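Local coordinates for protein Cry23AA1 (Bacillus thuringiensis, PDB 4RHZ) that probably acts as a pore-forming insecticidal toxin of the aerolysin (ETX/MTX2) family, binds zinc and forms a binary complex with its partner Cry37AA1, at residues A[134-139]-A[225-230]; A[52-57]-A[150-155]. One frame throughout, in Å; residues are numbered along the deposited sequence. Where two conformers were deposited one is given.

Contact 1 of 2, residues A[134-139]-A[225-230]; sequences WSDSTK and LRSIIQ
Two strands of the elongated aerolysin-family body, 134-139 and 225-230, face each other through their side chains, W134, D136 and T138 meeting S227 and I229. Their axes approach to 8.3 Å at 30°, a spacing bridged by side chains and by no backbone hydrogen bond. At one end the six-membered ring of W134 lies obliquely against the backbone of 225-227: CH2 is 3.5 Å from R226 N, while CE3 reaches S227 CB at 3.6 Å. L225 O sits at the ring edge, in its plane. In the middle S227 OG donates a very short hydrogen bond to D136 OD1, 2.5 Å. With chi1 64°, S227 OG stands between its own backbone N and carbonyl carbon, from where it reaches the carboxylate. At the far end I229 CD1 touches T138 CG2 at 3.9 Å and D136 CB at 4.0 Å, the T138 and I229 side chains passing alongside, pointing opposite ways. The buried carboxylate is well satisfied, since OD1 also bonds Y152 OH and OD2 bonds S253 OG; the three hydroxyls of S227, Y152 and S253 would probably stabilise its negative charge in this buried place.

Contact 2 of 2, residues A[52-57]-A[150-155]; sequences NQLTTK and AAYIIQ
Strands 52-57 and 150-155 run antiparallel, at 160°, as neighbours in the large twisted sheet of the aerolysin-like fold, with a beta bulge in 52-57. N52 with I154 and K57 with A150 are hydrogen-bonded pairs, whereas Q53 with I153 and T56 with A151 are non-hydrogen-bonded. Between Q53 and T56 the register slips by one residue, and Y152 spans the bulge: its O accepts from L54 N at 2.8 Å, and its N donates to T55 O at 2.9 Å. Both bonds are nearly straight. T56 CA adds a CA-H...O contact to A150 O.

L54 and I154 pack obliquely, L54 CD1 lying 3.8 Å from I154 CG2. The same CD1 is 4.1 Å from CD2 of the Y152 ring, whose hydroxyl is held by D136 and which stacks with F73. One face of the pair carries N52, I154, K57 and A150; the extended K57 chain leaves it, and its NZ bonds S72 O. The other face carries Q53, I153, A151 and T56. Here CG of Q53, anti to the backbone N (chi1 -162°), meets I153 CD1 at 3.7 Å, and a bend at chi2 turns the amide over A151. Q53 NE2 also makes a weak hydrogen bond to K97 O of the Cry37AA1 chain, and N52 pairs with a strand of that chain in a parallel ladder, so the sheet continues across the interface. Beside the amide, the methyls T56 CG2 and A151 CB meet at 3.5 Å.

Overall arrangement
Contacts 1 and 2 have centres about 8 Å apart, on the same side of the chain's centre. Their segments alternate along the chain, in the order 52-57, 134-139, 150-155, 225-230; the closest ends are 86 residues apart in contact 1 and 93 in contact 2. Strands 126-142 and 146-179 follow each other, and 146-179 lies between 50-61 and 211-235 in the same sheet. The contacts meet directly: L225 N is 2.6 Å from Q155 O, a probable hydrogen bond, at the classic bulge of L225 and R226. Both reach Cry37AA1, contact 1 through Q230, contact 2 through Q53 and the N52 ladder. The side chain of W134 lies about 8 Å from the zinc ion bound by H79, E130 and H132.

Contact 1 of 2, residues A[134-139]-A[225-230]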
ATOM      1  N   TRP A 134      -8.764  15.495   6.325  1.00 44.01           N
ATOM      2  CA  TRP A 134      -9.104  15.834   4.935  1.00 42.32           C
ATOM      3  C   TRP A 134     -10.330  16.780   4.980  1.00 40.51           C
ATOM      4  O   TRP A 134     -11.227  16.585   5.761  1.00 38.86           O
ATOM      5  CB  TRP A 134      -9.430  14.556   4.132  1.00 42.09           C
ATOM      6  CG  TRP A 134      -8.258  13.613   4.031  1.00 40.50           C
ATOM      7  CD1 TRP A 134      -7.805  12.788   5.010  1.00 40.16           C
ATOM      8  CD2 TRP A 134      -7.386  13.416   2.902  1.00 35.94           C
ATOM      9  NE1 TRP A 134      -6.691  12.098   4.573  1.00 39.00           N
ATOM     10  CE2 TRP A 134      -6.419  12.456   3.282  1.00 35.95           C
ATOM     11  CE3 TRP A 134      -7.315  13.972   1.634  1.00 35.61           C
ATOM     12  CZ2 TRP A 134      -5.376  12.045   2.436  1.00 27.77           C
ATOM     13  CZ3 TRP A 134      -6.304  13.566   0.783  1.00 33.22           C
ATOM     14  CH2 TRP A 134      -5.330  12.605   1.201  1.00 35.46           C
ATOM     15  N   SER A 135     -10.309  17.846   4.200  1.00 40.43           N
ATOM     16  CA  SER A 135     -11.488  18.695   4.061  0.50 40.66           C
ATOM     17  C   SER A 135     -11.629  19.163   2.611  1.00 40.59           C
ATOM     18  O   SER A 135     -10.684  19.627   1.999  1.00 39.22           O
ATOM     19  CB  SER A 135     -11.433  19.862   5.067  0.50 41.56           C
ATOM     20  OG  SER A 135     -11.500  19.356   6.403  0.50 41.04           O
ATOM     21  N   ASP A 136     -12.801  19.008   2.037  1.00 40.25           N
ATOM     22  CA  ASP A 136     -12.897  19.333   0.647  1.00 39.87           C
ATOM     23  C   ASP A 136     -14.293  19.918   0.420  1.00 40.48           C
ATOM     24  O   ASP A 136     -15.259  19.573   1.142  1.00 40.23           O
ATOM     25  CB  ASP A 136     -12.731  18.030  -0.176  1.00 40.11           C
ATOM     26  CG  ASP A 136     -11.262  17.510  -0.245  1.00 39.97           C
ATOM     27  OD1 ASP A 136     -10.965  16.437   0.373  1.00 35.90           O
ATOM     28  OD2 ASP A 136     -10.432  18.129  -0.954  1.00 38.04           O
ATOM     29  N   SER A 137     -14.428  20.758  -0.600  1.00 40.44           N
ATOM     30  CA  SER A 137     -15.760  21.209  -0.982  1.00 42.50           C
ATOM     31  C   SER A 137     -15.771  21.664  -2.393  1.00 43.78           C
ATOM     32  O   SER A 137     -14.723  21.919  -2.991  1.00 43.99           O
ATOM     33  CB  SER A 137     -16.291  22.301  -0.076  1.00 43.09           C
ATOM     34  OG  SER A 137     -15.456  23.376  -0.208  1.00 45.04           O
ATOM     35  N   THR A 138     -16.962  21.660  -2.981  1.00 43.97           N
ATOM     36  CA  THR A 138     -17.073  22.017  -4.390  1.00 43.90           C
ATOM     37  C   THR A 138     -18.518  22.521  -4.555  1.00 45.81           C
ATOM     38  O   THR A 138     -19.392  22.274  -3.684  1.00 45.28           O
ATOM     39  CB  THR A 138     -16.745  20.847  -5.296  1.00 43.72           C
ATOM     40  OG1 THR A 138     -16.538  21.284  -6.645  1.00 42.13           O
ATOM     41  CG2 THR A 138     -17.825  19.751  -5.246  1.00 43.20           C
ATOM     42  N   LYS A 139     -18.736  23.257  -5.641  1.00 46.81           N
ATOM     43  CA  LYS A 139     -19.962  23.988  -5.842  1.00 47.52           C
ATOM     44  C   LYS A 139     -20.572  23.337  -7.053  1.00 46.80           C
ATOM     45  O   LYS A 139     -20.018  23.346  -8.144  1.00 46.43           O
ATOM     46  CB  LYS A 139     -19.622  25.430  -6.114  1.00 48.49           C
ATOM     47  CG  LYS A 139     -20.677  26.446  -5.687  1.00 54.07           C
ATOM     48  CD  LYS A 139     -20.555  27.714  -6.603  1.00 58.74           C
ATOM     49  CE  LYS A 139     -21.068  28.979  -5.932  1.00 60.15           C
ATOM     50  NZ  LYS A 139     -20.377  30.220  -6.441  1.00 58.57           N
ATOM     51  N   LEU A 225      -4.138   8.621   0.184  1.00 31.81           N
ATOM     52  CA  LEU A 225      -3.335   9.271  -0.809  1.00 33.94           C
ATOM     53  C   LEU A 225      -3.971  10.497  -1.418  1.00 35.23           C
ATOM     54  O   LEU A 225      -3.252  11.420  -1.802  1.00 35.51           O
ATOM     55  CB  LEU A 225      -3.018   8.332  -1.938  1.00 33.41           C
ATOM     56  CG  LEU A 225      -2.396   6.987  -1.596  1.00 33.56           C
ATOM     57  CD1 LEU A 225      -2.516   6.139  -2.870  1.00 31.56           C
ATOM     58  CD2 LEU A 225      -0.878   7.181  -1.187  1.00 28.85           C
ATOM     59  N   ARG A 226      -5.303  10.466  -1.573  1.00 35.49           N
ATOM     60  CA  ARG A 226      -6.076  11.561  -2.160  1.00 35.70           C
ATOM     61  C   ARG A 226      -7.554  11.370  -1.927  1.00 35.90           C
ATOM     62  O   ARG A 226      -8.010  10.225  -1.638  1.00 36.35           O
ATOM     63  CB  ARG A 226      -5.807  11.760  -3.619  1.00 34.71           C
ATOM     64  CG  ARG A 226      -5.721  10.503  -4.371  1.00 39.37           C
ATOM     65  CD  ARG A 226      -6.359  10.708  -5.637  1.00 45.42           C
ATOM     66  NE  ARG A 226      -5.458  10.649  -6.739  1.00 50.71           N
ATOM     67  CZ  ARG A 226      -5.535  11.446  -7.818  1.00 56.37           C
ATOM     68  NH1 ARG A 226      -6.468  12.411  -7.916  1.00 55.58           N
ATOM     69  NH2 ARG A 226      -4.655  11.280  -8.803  1.00 54.21           N
ATOM     70  N   SER A 227      -8.267  12.505  -1.956  1.00 33.76           N
ATOM     71  CA  SER A 227      -9.708  12.575  -1.766  1.00 32.48           C
ATOM     72  C   SER A 227     -10.300  12.918  -3.146  1.00 32.43           C
ATOM     73  O   SER A 227      -9.650  13.565  -3.992  1.00 31.49           O
ATOM     74  CB  SER A 227     -10.085  13.611  -0.696  1.00 31.76           C
ATOM     75  OG  SER A 227      -9.699  14.933  -1.144  1.00 33.48           O
ATOM     76  N   ILE A 228     -11.488  12.391  -3.404  1.00 32.33           N
ATOM     77  CA  ILE A 228     -12.209  12.645  -4.625  1.00 33.38           C
ATOM     78  C   ILE A 228     -13.696  12.917  -4.208  1.00 33.44           C
ATOM     79  O   ILE A 228     -14.212  12.316  -3.225  1.00 32.80           O
ATOM     80  CB  ILE A 228     -12.129  11.418  -5.528  1.00 34.58           C
ATOM     81  CG1 ILE A 228     -10.734  11.267  -6.095  1.00 36.01           C
ATOM     82  CG2 ILE A 228     -13.099  11.535  -6.731  1.00 35.89           C
ATOM     83  CD1 ILE A 228     -10.488   9.895  -6.737  1.00 39.92           C
ATOM     84  N   ILE A 229     -14.362  13.846  -4.905  1.00 32.18           N
ATOM     85  CA  ILE A 229     -15.817  14.060  -4.732  1.00 30.60           C
ATOM     86  C   ILE A 229     -16.481  13.495  -5.949  1.00 30.73           C
ATOM     87  O   ILE A 229     -16.209  13.922  -7.076  1.00 31.87           O
ATOM     88  CB  ILE A 229     -16.150  15.518  -4.560  1.00 31.62           C
ATOM     89  CG1 ILE A 229     -15.603  15.974  -3.187  1.00 31.67           C
ATOM     90  CG2 ILE A 229     -17.665  15.706  -4.615  1.00 29.23           C
ATOM     91  CD1 ILE A 229     -15.575  17.449  -2.995  1.00 35.99           C
ATOM     92  N   GLN A 230     -17.308  12.485  -5.761  1.00 29.14           N
ATOM     93  CA  GLN A 230     -17.827  11.797  -6.897  1.00 28.56           C
ATOM     94  C   GLN A 230     -19.310  12.185  -7.013  1.00 28.25           C
ATOM     95  O   GLN A 230     -20.106  11.943  -6.090  1.00 27.56           O
ATOM     96  CB  GLN A 230     -17.676  10.268  -6.652  1.00 27.77           C
ATOM     97  CG  GLN A 230     -18.461   9.375  -7.571  1.00 26.18           C
ATOM     98  CD  GLN A 230     -18.575   7.944  -7.057  1.00 29.02           C
ATOM     99  OE1 GLN A 230     -17.566   7.219  -7.042  1.00 31.36           O
ATOM    100  NE2 GLN A 230     -19.803   7.501  -6.716  1.00 18.56           N
TER

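Contact 2 of 2, residues A[52-57]-A[150-155]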
ATOM      1  N   ASN A  52     -12.357   4.207  -1.244  1.00 26.37           N
ATOM      2  CA  ASN A  52     -13.331   3.897  -0.260  1.00 28.35           C
ATOM      3  C   ASN A  52     -14.355   5.056  -0.208  1.00 30.58           C
ATOM      4  O   ASN A  52     -13.993   6.231  -0.077  1.00 29.67           O
ATOM      5  CB  ASN A  52     -12.653   3.791   1.149  1.00 27.77           C
ATOM      6  CG  ASN A  52     -11.710   2.560   1.219  1.00 32.81           C
ATOM      7  OD1 ASN A  52     -12.164   1.414   1.436  1.00 32.71           O
ATOM      8  ND2 ASN A  52     -10.467   2.773   0.791  1.00 30.63           N
ATOM      9  N   GLN A  53     -15.618   4.708  -0.211  1.00 31.93           N
ATOM     10  CA  GLN A  53     -16.615   5.696  -0.050  1.00 34.40           C
ATOM     11  C   GLN A  53     -16.945   5.922   1.407  1.00 34.35           C
ATOM     12  O   GLN A  53     -17.282   4.972   2.129  1.00 33.52           O
ATOM     13  CB  GLN A  53     -17.846   5.258  -0.813  1.00 34.68           C
ATOM     14  CG  GLN A  53     -18.719   6.425  -1.027  1.00 39.58           C
ATOM     15  CD  GLN A  53     -20.117   6.067  -0.917  1.00 47.06           C
ATOM     16  OE1 GLN A  53     -20.644   5.911   0.200  1.00 46.56           O
ATOM     17  NE2 GLN A  53     -20.785   5.922  -2.103  1.00 49.14           N
ATOM     18  N   LEU A  54     -16.854   7.180   1.849  1.00 35.28           N
ATOM     19  CA  LEU A  54     -17.086   7.517   3.265  1.00 36.97           C
ATOM     20  C   LEU A  54     -18.469   7.955   3.657  1.00 37.64           C
ATOM     21  O   LEU A  54     -19.023   7.321   4.581  1.00 38.21           O
ATOM     22  CB  LEU A  54     -16.080   8.541   3.809  1.00 37.62           C
ATOM     23  CG  LEU A  54     -14.645   8.078   3.446  1.00 41.11           C
ATOM     24  CD1 LEU A  54     -13.733   9.221   3.736  1.00 40.79           C
ATOM     25  CD2 LEU A  54     -14.234   6.782   4.215  1.00 40.81           C
ATOM     26  N   THR A  55     -19.011   9.031   3.019  1.00 36.15           N
ATOM     27  CA  THR A  55     -20.428   9.420   3.188  1.00 34.51           C
ATOM     28  C   THR A  55     -20.814  10.053   1.912  1.00 33.53           C
ATOM     29  O   THR A  55     -19.970  10.332   1.070  1.00 32.87           O
ATOM     30  CB  THR A  55     -20.662  10.657   4.028  1.00 35.37           C
ATOM     31  OG1 THR A  55     -19.432  11.303   4.316  1.00 36.02           O
ATOM     32  CG2 THR A  55     -21.540  10.459   5.168  1.00 32.07           C
ATOM     33  N   THR A  56     -22.107  10.345   1.815  1.00 33.06           N
ATOM     34  CA  THR A  56     -22.609  11.025   0.680  1.00 34.64           C
ATOM     35  C   THR A  56     -23.557  12.143   1.125  1.00 33.61           C
ATOM     36  O   THR A  56     -24.232  12.076   2.185  1.00 32.81           O
ATOM     37  CB  THR A  56     -23.346  10.057  -0.274  1.00 35.15           C
ATOM     38  OG1 THR A  56     -24.460   9.573   0.454  1.00 44.20           O
ATOM     39  CG2 THR A  56     -22.518   8.846  -0.608  1.00 33.06           C
ATOM     40  N   LYS A  57     -23.603  13.162   0.285  1.00 31.48           N
ATOM     41  CA  LYS A  57     -24.519  14.258   0.505  1.00 30.87           C
ATOM     42  C   LYS A  57     -25.425  14.318  -0.722  1.00 30.74           C
ATOM     43  O   LYS A  57     -24.935  14.383  -1.872  1.00 29.07           O
ATOM     44  CB  LYS A  57     -23.714  15.545   0.701  1.00 31.66           C
ATOM     45  CG  LYS A  57     -23.146  15.620   2.100  1.00 32.45           C
ATOM     46  CD  LYS A  57     -22.531  16.900   2.523  1.00 36.59           C
ATOM     47  CE  LYS A  57     -22.049  16.745   4.010  1.00 40.04           C
ATOM     48  NZ  LYS A  57     -21.400  17.981   4.515  1.00 44.41           N
ATOM     49  N   ALA A 150     -23.497  13.444  -3.961  1.00 30.36           N
ATOM     50  CA  ALA A 150     -22.076  13.768  -3.972  1.00 30.11           C
ATOM     51  C   ALA A 150     -21.472  12.829  -2.911  1.00 30.59           C
ATOM     52  O   ALA A 150     -21.815  12.917  -1.695  1.00 31.79           O
ATOM     53  CB  ALA A 150     -21.786  15.267  -3.645  1.00 28.20           C
ATOM     54  N   ALA A 151     -20.680  11.877  -3.383  1.00 29.31           N
ATOM     55  CA  ALA A 151     -20.043  10.873  -2.458  1.00 28.77           C
ATOM     56  C   ALA A 151     -18.573  11.281  -2.223  1.00 28.18           C
ATOM     57  O   ALA A 151     -17.852  11.603  -3.149  1.00 28.50           O
ATOM     58  CB  ALA A 151     -20.148   9.444  -3.058  1.00 26.42           C
ATOM     59  N   TYR A 152     -18.140  11.261  -0.980  1.00 28.79           N
ATOM     60  CA  TYR A 152     -16.739  11.577  -0.649  1.00 27.91           C
ATOM     61  C   TYR A 152     -15.923  10.282  -0.644  1.00 28.55           C
ATOM     62  O   TYR A 152     -16.254   9.319   0.072  1.00 27.43           O
ATOM     63  CB  TYR A 152     -16.731  12.245   0.749  1.00 27.57           C
ATOM     64  CG  TYR A 152     -15.456  12.942   1.117  1.00 27.21           C
ATOM     65  CD1 TYR A 152     -14.769  13.710   0.175  1.00 26.19           C
ATOM     66  CD2 TYR A 152     -14.993  12.926   2.434  1.00 28.27           C
ATOM     67  CE1 TYR A 152     -13.635  14.401   0.531  1.00 31.17           C
ATOM     68  CE2 TYR A 152     -13.824  13.596   2.784  1.00 30.18           C
ATOM     69  CZ  TYR A 152     -13.183  14.317   1.858  1.00 31.21           C
ATOM     70  OH  TYR A 152     -12.092  15.024   2.211  1.00 37.06           O
ATOM     71  N   ILE A 153     -14.893  10.249  -1.484  1.00 28.96           N
ATOM     72  CA  ILE A 153     -14.082   9.057  -1.715  1.00 30.07           C
ATOM     73  C   ILE A 153     -12.666   9.336  -1.163  1.00 30.97           C
ATOM     74  O   ILE A 153     -12.072  10.383  -1.509  1.00 29.25           O
ATOM     75  CB  ILE A 153     -13.836   8.761  -3.240  1.00 30.31           C
ATOM     76  CG1 ILE A 153     -15.072   8.267  -4.054  1.00 33.53           C
ATOM     77  CG2 ILE A 153     -12.823   7.678  -3.404  1.00 31.09           C
ATOM     78  CD1 ILE A 153     -16.255   7.932  -3.264  1.00 40.74           C
ATOM     79  N   ILE A 154     -12.123   8.428  -0.332  1.00 30.67           N
ATOM     80  CA  ILE A 154     -10.708   8.518   0.087  0.50 31.00           C
ATOM     81  C   ILE A 154      -9.925   7.356  -0.560  1.00 31.34           C
ATOM     82  O   ILE A 154     -10.328   6.182  -0.456  1.00 32.09           O
ATOM     83  CB  ILE A 154     -10.586   8.631   1.626  0.50 31.25           C
ATOM     84  CG1 ILE A 154      -9.255   9.277   2.058  0.50 32.52           C
ATOM     85  CG2 ILE A 154     -10.790   7.306   2.302  0.50 32.83           C
ATOM     86  CD1 ILE A 154      -8.053   8.592   1.558  0.50 28.69           C
ATOM     87  N   GLN A 155      -8.875   7.693  -1.279  1.00 31.22           N
ATOM     88  CA  GLN A 155      -8.082   6.730  -1.946  1.00 32.76           C
ATOM     89  C   GLN A 155      -6.881   6.324  -1.031  1.00 35.09           C
ATOM     90  O   GLN A 155      -5.971   7.106  -0.818  1.00 35.60           O
ATOM     91  CB  GLN A 155      -7.608   7.276  -3.284  1.00 30.58           C
ATOM     92  CG  GLN A 155      -6.850   6.307  -4.064  1.00 28.56           C
ATOM     93  CD  GLN A 155      -6.571   6.769  -5.448  1.00 35.86           C
ATOM     94  OE1 GLN A 155      -5.421   7.055  -5.807  1.00 30.90           O
ATOM     95  NE2 GLN A 155      -7.640   6.866  -6.269  1.00 34.10           N
TER